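Local coordinates for PA3566 protein (Pseudomonas aeruginosa, PDB 1X7V), which is of unknown function, but belongs to the antibiotic biosynthesis monooxygenase family and so may have oxidoreductase activity, at residues D63-A66 with L67-Q71. Residues are numbered along the deposited sequence; the frame is centred on the assembly and turned at random.
Sequences DDAA and LERHQ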
ATOM      1  N   ASP A  63      -3.554 -14.143   5.713  1.00 74.63           N
ATOM      2  CA  ASP A  63      -4.196 -14.926   4.671  1.00 75.57           C
ATOM      3  C   ASP A  63      -4.962 -13.995   3.759  1.00 75.73           C
ATOM      4  O   ASP A  63      -5.024 -12.780   4.008  1.00 74.51           O
ATOM      5  CB  ASP A  63      -5.108 -15.976   5.282  1.00 76.83           C
ATOM      6  CG  ASP A  63      -6.052 -15.431   6.373  1.00 79.82           C
ATOM      7  OD1 ASP A  63      -6.332 -14.214   6.449  1.00 81.51           O
ATOM      8  OD2 ASP A  63      -6.553 -16.258   7.175  1.00 84.42           O
ATOM      9  N   ASP A  64      -5.560 -14.558   2.712  1.00 76.06           N
ATOM     10  CA  ASP A  64      -6.356 -13.786   1.765  1.00 75.86           C
ATOM     11  C   ASP A  64      -7.541 -13.074   2.406  1.00 74.69           C
ATOM     12  O   ASP A  64      -7.877 -11.963   1.994  1.00 74.13           O
ATOM     13  CB  ASP A  64      -6.906 -14.689   0.655  1.00 76.67           C
ATOM     14  CG  ASP A  64      -5.874 -15.016  -0.398  1.00 79.86           C
ATOM     15  OD1 ASP A  64      -4.751 -14.425  -0.363  1.00 82.20           O
ATOM     16  OD2 ASP A  64      -6.223 -15.850  -1.295  1.00 83.44           O
ATOM     17  N   ALA A  65      -8.154 -13.715   3.404  1.00 74.64           N
ATOM     18  CA  ALA A  65      -9.325 -13.136   4.061  1.00 75.18           C
ATOM     19  C   ALA A  65      -8.949 -11.847   4.777  1.00 75.19           C
ATOM     20  O   ALA A  65      -9.717 -10.884   4.756  1.00 74.33           O
ATOM     21  CB  ALA A  65      -9.932 -14.080   5.006  1.00 75.80           C
ATOM     22  N   ALA A  66      -7.760 -11.825   5.373  1.00 75.17           N
ATOM     23  CA  ALA A  66      -7.277 -10.597   6.024  1.00 75.68           C
ATOM     24  C   ALA A  66      -7.057  -9.486   5.014  1.00 75.73           C
ATOM     25  O   ALA A  66      -7.504  -8.351   5.222  1.00 74.94           O
ATOM     26  CB  ALA A  66      -6.031 -10.871   6.847  1.00 74.51           C
ATOM     27  N   LEU A  67      -6.432  -9.808   3.883  1.00 76.57           N
ATOM     28  CA  LEU A  67      -6.274  -8.830   2.796  1.00 76.88           C
ATOM     29  C   LEU A  67      -7.618  -8.339   2.254  1.00 76.96           C
ATOM     30  O   LEU A  67      -7.796  -7.149   1.973  1.00 76.53           O
ATOM     31  CB  LEU A  67      -5.437  -9.417   1.659  1.00 77.85           C
ATOM     32  CG  LEU A  67      -5.269  -8.598   0.373  1.00 78.16           C
ATOM     33  CD1 LEU A  67      -4.787  -7.220   0.728  1.00 81.03           C
ATOM     34  CD2 LEU A  67      -4.347  -9.272  -0.646  1.00 78.11           C
ATOM     35  N   GLU A  68      -8.552  -9.253   2.083  1.00 77.26           N
ATOM     36  CA  GLU A  68      -9.899  -8.913   1.590  1.00 77.36           C
ATOM     37  C   GLU A  68     -10.622  -7.954   2.542  1.00 76.49           C
ATOM     38  O   GLU A  68     -11.156  -6.938   2.140  1.00 74.88           O
ATOM     39  CB  GLU A  68     -10.690 -10.195   1.305  1.00 79.06           C
ATOM     40  CG  GLU A  68     -10.736 -10.653  -0.231  1.00 84.02           C
ATOM     41  CD  GLU A  68      -9.430 -11.191  -0.954  1.00 90.59           C
ATOM     42  OE1 GLU A  68      -9.548 -12.273  -1.594  1.00 95.91           O
ATOM     43  OE2 GLU A  68      -8.334 -10.541  -0.991  1.00 92.53           O
ATOM     44  N   ARG A  69     -10.548  -8.230   3.831  1.00 76.32           N
ATOM     45  CA  ARG A  69     -11.064  -7.293   4.836  1.00 77.02           C
ATOM     46  C   ARG A  69     -10.389  -5.886   4.771  1.00 74.79           C
ATOM     47  O   ARG A  69     -11.036  -4.849   4.862  1.00 72.94           O
ATOM     48  CB  ARG A  69     -10.866  -7.923   6.209  1.00 77.37           C
ATOM     49  CG  ARG A  69     -11.725  -9.115   6.520  1.00 81.82           C
ATOM     50  CD  ARG A  69     -11.744  -9.382   8.034  1.00 83.23           C
ATOM     51  NE  ARG A  69     -10.401  -9.604   8.568  1.00 87.89           N
ATOM     52  CZ  ARG A  69      -9.794 -10.790   8.608  1.00 90.06           C
ATOM     53  NH1 ARG A  69     -10.404 -11.876   8.122  1.00 90.24           N
ATOM     54  NH2 ARG A  69      -8.548 -10.887   9.102  1.00 90.60           N
ATOM     55  N   HIS A  70      -9.078  -5.842   4.633  1.00 74.84           N
ATOM     56  CA  HIS A  70      -8.373  -4.576   4.451  1.00 75.68           C
ATOM     57  C   HIS A  70      -8.995  -3.664   3.381  1.00 75.59           C
ATOM     58  O   HIS A  70      -9.154  -2.455   3.586  1.00 73.98           O
ATOM     59  CB  HIS A  70      -6.896  -4.865   4.170  1.00 75.31           C
ATOM     60  CG  HIS A  70      -6.083  -3.673   3.769  1.00 75.71           C
ATOM     61  ND1 HIS A  70      -5.850  -2.597   4.604  1.00 74.39           N
ATOM     62  CD2 HIS A  70      -5.412  -3.411   2.621  1.00 77.66           C
ATOM     63  CE1 HIS A  70      -5.073  -1.727   3.981  1.00 75.11           C
ATOM     64  NE2 HIS A  70      -4.809  -2.190   2.768  1.00 76.07           N
ATOM     65  N   GLN A  71      -9.442  -4.247   2.282  1.00 77.56           N
ATOM     66  CA  GLN A  71     -10.002  -3.427   1.188  1.00 78.25           C
ATOM     67  C   GLN A  71     -11.424  -2.935   1.386  1.00 78.99           C
ATOM     68  O   GLN A  71     -11.946  -2.084   0.605  1.00 79.00           O
ATOM     69  CB  GLN A  71      -9.932  -4.195  -0.100  1.00 80.34           C
ATOM     70  CG  GLN A  71      -8.533  -4.486  -0.487  1.00 80.50           C
ATOM     71  CD  GLN A  71      -8.519  -5.353  -1.660  1.00 85.83           C
ATOM     72  OE1 GLN A  71      -8.840  -4.874  -2.786  1.00 81.82           O
ATOM     73  NE2 GLN A  71      -8.186  -6.649  -1.459  1.00 83.87           N
TER
HETATM   74  O   HOH W   1      -7.996  -7.599   8.092  1.00 30.36           O
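Arg69 folds back over Ala65 and Ala66 in the first turns of helix 64-71, a short helix following strand 54-61 in the alpha-beta plait, the ferredoxin-like fold of the antibiotic biosynthesis monooxygenase family. Its CB is equally far from the carbonyl oxygens of Ala65 and Ala66, 3.5 Å from each. CG comes closer still, 3.2 Å from Ala65 O, because chi1 of -69° keeps it beside the backbone N. CD is still near that oxygen, Arg69 CD to Ala65 O being 4.1 Å. The chain then bends at chi3 (-58°), turning the guanidinium back toward the start of the helix. NE shares a water with Ala66 O: the water donates to the carbonyl and accepts a weak bond from NE. Beyond it, one face of the guanidinium lies over Ala66 CA and Ala65 O, each meeting it near the rim. Arg69 CZ is 3.6 Å from Ala66 CA. Arg69 NH2 comes nearer, 3.3 Å from Ala66 CA, with Ala66 CB alongside, while NH1 lies by the Ala65 carbonyl and CB.

Underneath runs the helical backbone, where Arg69 N bonds to Ala65 O at 2.9 Å and His70 N to Ala66 O. On another side of the helix, Leu67 packs on Leu7, Leu9 and Trp61 of the sheet. The His70 ring is turned away from this first turn and hydrogen-bonds Glu37 through ND1. Asp63 is the N-cap: its OD1 takes the Ala66 N-H at 3.0 Å. That N-H arrives on the anti side, 29° out of the carboxylate plane. Arg69 NH2 stays 4.8 Å from Asp63 OD1, the charged atoms not in contact.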